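Local coordinates for hypothetical protein ST1625 (Sulfolobus tokodaii, PDB 1WY6) that is of unknown function but folds as an all-helical repeat protein, an architecture that in other proteins often serves protein-protein binding, at residues N43-N48 and S67-D72. Sequence-based numbering, arbitrary orientation.
Sequences NWFICN and SYFDLD
Phe69 lays one face of its ring over the side chain of Ile46, whose CB stands 3.6 Å from the ring centroid in a CH-pi contact, only 17° off the ring normal and displaced toward the rim. The branches of Ile46 spread from there: CG2 reaches Phe69 CB at 3.6 Å, while CD1 runs over the same face toward CE2. At the end of the ring, Phe69 CZ meets the edge of the Phe45 ring, 4.2 Å from its CD2. Beside this apolar patch the carboxamide of Asn43 grips the backbone of Asp70 twice. Asp70 N donates to Asn43 OD1 at 2.6 Å, nearly straight at 165° and directed at a lone pair in the carbonyl plane; Asn43 ND2 returns a weak bond to Asp70 O at 3.3 Å. With CG anti to the backbone N (chi1 -164°), the Asn43 amide swings across to the loop, and the paired bonds fix which way it is flipped. A smaller alanine in place of Phe69 would probably leave Ile46 without its aromatic cover and take one neighbour from the edge of the Phe45 ring, opening a gap between helix and loop. Leu71 CD2 extends the apolar contact to Ile46 CG2, at 4.2 Å. The contact thus joins the start of helix 44-52 to the loop between helices 55-65 and 78-86, a link reinforced nearby by the Cys47-Cys74 disulfide, while Val30 of helix 23-36 packs against both Phe45 and Phe69.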
ATOM      1  N   ASN A  43      -4.342 -15.015   8.856  1.00 18.29           N
ATOM      2  CA  ASN A  43      -4.149 -14.132   7.716  1.00 19.06           C
ATOM      3  C   ASN A  43      -4.802 -12.759   7.864  1.00 18.86           C
ATOM      4  O   ASN A  43      -4.241 -11.743   7.437  1.00 18.52           O
ATOM      5  CB  ASN A  43      -4.673 -14.791   6.446  1.00 21.40           C
ATOM      6  CG  ASN A  43      -4.165 -14.110   5.204  1.00 26.36           C
ATOM      7  OD1 ASN A  43      -3.011 -14.299   4.821  1.00 19.78           O
ATOM      8  ND2 ASN A  43      -5.009 -13.287   4.579  1.00 32.13           N
ATOM      9  N   TRP A  44      -5.993 -12.744   8.458  1.00 17.37           N
ATOM     10  CA  TRP A  44      -6.764 -11.521   8.679  1.00 16.34           C
ATOM     11  C   TRP A  44      -5.979 -10.479   9.475  1.00 15.43           C
ATOM     12  O   TRP A  44      -6.240  -9.280   9.364  1.00 12.81           O
ATOM     13  CB  TRP A  44      -8.036 -11.842   9.473  1.00 16.75           C
ATOM     14  CG  TRP A  44      -7.700 -12.334  10.855  1.00 15.60           C
ATOM     15  CD1 TRP A  44      -7.346 -13.604  11.206  1.00 20.62           C
ATOM     16  CD2 TRP A  44      -7.577 -11.541  12.046  1.00 18.34           C
ATOM     17  NE1 TRP A  44      -7.006 -13.653  12.537  1.00 16.31           N
ATOM     18  CE2 TRP A  44      -7.140 -12.400  13.076  1.00 21.42           C
ATOM     19  CE3 TRP A  44      -7.792 -10.189  12.339  1.00 23.73           C
ATOM     20  CZ2 TRP A  44      -6.912 -11.949  14.386  1.00 26.13           C
ATOM     21  CZ3 TRP A  44      -7.565  -9.740  13.643  1.00 22.28           C
ATOM     22  CH2 TRP A  44      -7.130 -10.619  14.647  1.00 22.63           C
ATOM     23  N   PHE A  45      -5.041 -10.946  10.299  1.00 13.02           N
ATOM     24  CA  PHE A  45      -4.258 -10.052  11.147  1.00 12.35           C
ATOM     25  C   PHE A  45      -3.539  -8.928  10.417  1.00 11.35           C
ATOM     26  O   PHE A  45      -3.567  -7.788  10.861  1.00  6.67           O
ATOM     27  CB  PHE A  45      -3.218 -10.835  11.947  1.00 14.11           C
ATOM     28  CG  PHE A  45      -2.374  -9.973  12.846  1.00 14.05           C
ATOM     29  CD1 PHE A  45      -2.891  -9.468  14.035  1.00 14.80           C
ATOM     30  CD2 PHE A  45      -1.060  -9.670  12.508  1.00 15.01           C
ATOM     31  CE1 PHE A  45      -2.107  -8.679  14.876  1.00 12.45           C
ATOM     32  CE2 PHE A  45      -0.276  -8.885  13.342  1.00 16.29           C
ATOM     33  CZ  PHE A  45      -0.804  -8.389  14.531  1.00 12.87           C
ATOM     34  N   ILE A  46      -2.884  -9.250   9.308  1.00  8.99           N
ATOM     35  CA  ILE A  46      -2.138  -8.244   8.561  1.00  8.99           C
ATOM     36  C   ILE A  46      -3.035  -7.120   8.034  1.00  8.99           C
ATOM     37  O   ILE A  46      -2.642  -5.952   8.046  1.00 15.75           O
ATOM     38  CB  ILE A  46      -1.347  -8.897   7.393  1.00  8.99           C
ATOM     39  CG1 ILE A  46      -0.234  -7.946   6.942  1.00  8.99           C
ATOM     40  CG2 ILE A  46      -2.288  -9.253   6.233  1.00  8.99           C
ATOM     41  CD1 ILE A  46       0.780  -7.629   8.069  1.00  8.99           C
ATOM     42  N   CYS A  47      -4.235  -7.474   7.581  1.00 14.61           N
ATOM     43  CA  CYS A  47      -5.188  -6.490   7.068  1.00 13.81           C
ATOM     44  C   CYS A  47      -5.579  -5.561   8.209  1.00 13.43           C
ATOM     45  O   CYS A  47      -5.673  -4.346   8.045  1.00  9.97           O
ATOM     46  CB  CYS A  47      -6.468  -7.169   6.558  1.00 15.36           C
ATOM     47  SG  CYS A  47      -6.260  -8.511   5.343  1.00 15.29           S
ATOM     48  N   ASN A  48      -5.820  -6.167   9.366  1.00 12.82           N
ATOM     49  CA  ASN A  48      -6.219  -5.449  10.563  1.00 11.18           C
ATOM     50  C   ASN A  48      -5.115  -4.471  10.977  1.00 12.64           C
ATOM     51  O   ASN A  48      -5.388  -3.296  11.240  1.00 14.42           O
ATOM     52  CB  ASN A  48      -6.529  -6.474  11.672  1.00 12.26           C
ATOM     53  CG  ASN A  48      -7.129  -5.845  12.914  1.00 12.88           C
ATOM     54  OD1 ASN A  48      -6.418  -5.292  13.747  1.00 21.15           O
ATOM     55  ND2 ASN A  48      -8.450  -5.932  13.044  1.00 15.79           N
ATOM     56  N   SER A  67       5.380 -11.587   3.773  1.00 19.37           N
ATOM     57  CA  SER A  67       5.379 -12.860   3.063  1.00 18.43           C
ATOM     58  C   SER A  67       4.558 -13.980   3.694  1.00 16.84           C
ATOM     59  O   SER A  67       4.223 -14.946   3.014  1.00 16.60           O
ATOM     60  CB  SER A  67       6.824 -13.340   2.858  1.00 18.92           C
ATOM     61  OG  SER A  67       7.466 -13.603   4.095  1.00 17.62           O
ATOM     62  N   TYR A  68       4.235 -13.863   4.981  1.00 14.24           N
ATOM     63  CA  TYR A  68       3.440 -14.895   5.656  1.00 15.28           C
ATOM     64  C   TYR A  68       1.939 -14.753   5.441  1.00 15.79           C
ATOM     65  O   TYR A  68       1.164 -15.619   5.860  1.00 14.14           O
ATOM     66  CB  TYR A  68       3.700 -14.892   7.164  1.00 14.14           C
ATOM     67  CG  TYR A  68       5.074 -15.372   7.554  1.00 13.49           C
ATOM     68  CD1 TYR A  68       6.150 -14.497   7.596  1.00 14.87           C
ATOM     69  CD2 TYR A  68       5.299 -16.713   7.862  1.00 19.51           C
ATOM     70  CE1 TYR A  68       7.428 -14.942   7.936  1.00 23.66           C
ATOM     71  CE2 TYR A  68       6.566 -17.171   8.205  1.00 23.83           C
ATOM     72  CZ  TYR A  68       7.626 -16.282   8.242  1.00 21.47           C
ATOM     73  OH  TYR A  68       8.880 -16.726   8.598  1.00 23.35           O
ATOM     74  N   PHE A  69       1.527 -13.667   4.791  1.00 13.97           N
ATOM     75  CA  PHE A  69       0.105 -13.419   4.569  1.00 15.93           C
ATOM     76  C   PHE A  69      -0.262 -13.296   3.102  1.00 15.45           C
ATOM     77  O   PHE A  69       0.600 -13.122   2.241  1.00 20.64           O
ATOM     78  CB  PHE A  69      -0.309 -12.118   5.272  1.00 14.53           C
ATOM     79  CG  PHE A  69       0.027 -12.074   6.739  1.00 16.38           C
ATOM     80  CD1 PHE A  69      -0.925 -12.417   7.698  1.00 13.25           C
ATOM     81  CD2 PHE A  69       1.297 -11.674   7.167  1.00 16.42           C
ATOM     82  CE1 PHE A  69      -0.621 -12.362   9.059  1.00 12.75           C
ATOM     83  CE2 PHE A  69       1.611 -11.613   8.525  1.00 10.62           C
ATOM     84  CZ  PHE A  69       0.652 -11.958   9.471  1.00 17.60           C
ATOM     85  N   ASP A  70      -1.558 -13.395   2.825  1.00 18.21           N
ATOM     86  CA  ASP A  70      -2.079 -13.218   1.472  1.00 16.14           C
ATOM     87  C   ASP A  70      -2.683 -11.820   1.497  1.00 13.59           C
ATOM     88  O   ASP A  70      -3.824 -11.651   1.913  1.00  9.62           O
ATOM     89  CB  ASP A  70      -3.178 -14.232   1.157  1.00 17.35           C
ATOM     90  CG  ASP A  70      -2.649 -15.635   1.016  1.00 23.10           C
ATOM     91  OD1 ASP A  70      -1.634 -15.810   0.303  1.00 20.92           O
ATOM     92  OD2 ASP A  70      -3.251 -16.557   1.610  1.00 30.75           O
ATOM     93  N   LEU A  71      -1.905 -10.824   1.081  1.00 14.28           N
ATOM     94  CA  LEU A  71      -2.368  -9.442   1.076  1.00 17.49           C
ATOM     95  C   LEU A  71      -3.568  -9.226   0.164  1.00 18.66           C
ATOM     96  O   LEU A  71      -4.389  -8.340   0.413  1.00 20.14           O
ATOM     97  CB  LEU A  71      -1.234  -8.505   0.657  1.00 16.80           C
ATOM     98  CG  LEU A  71      -0.197  -8.117   1.716  1.00 21.52           C
ATOM     99  CD1 LEU A  71       0.924  -7.342   1.065  1.00 24.50           C
ATOM    100  CD2 LEU A  71      -0.840  -7.277   2.795  1.00 22.87           C
ATOM    101  N   ASP A  72      -3.676 -10.043  -0.878  1.00 18.93           N
ATOM    102  CA  ASP A  72      -4.778  -9.927  -1.825  1.00 22.09           C
ATOM    103  C   ASP A  72      -6.125 -10.172  -1.152  1.00 20.97           C
ATOM    104  O   ASP A  72      -7.172  -9.847  -1.706  1.00 23.14           O
ATOM    105  CB  ASP A  72      -4.587 -10.900  -2.998  1.00 24.61           C
ATOM    106  CG  ASP A  72      -4.685 -12.359  -2.580  1.00 28.98           C
ATOM    107  OD1 ASP A  72      -3.878 -12.810  -1.738  1.00 38.78           O
ATOM    108  OD2 ASP A  72      -5.577 -13.063  -3.098  1.00 42.16           O
TER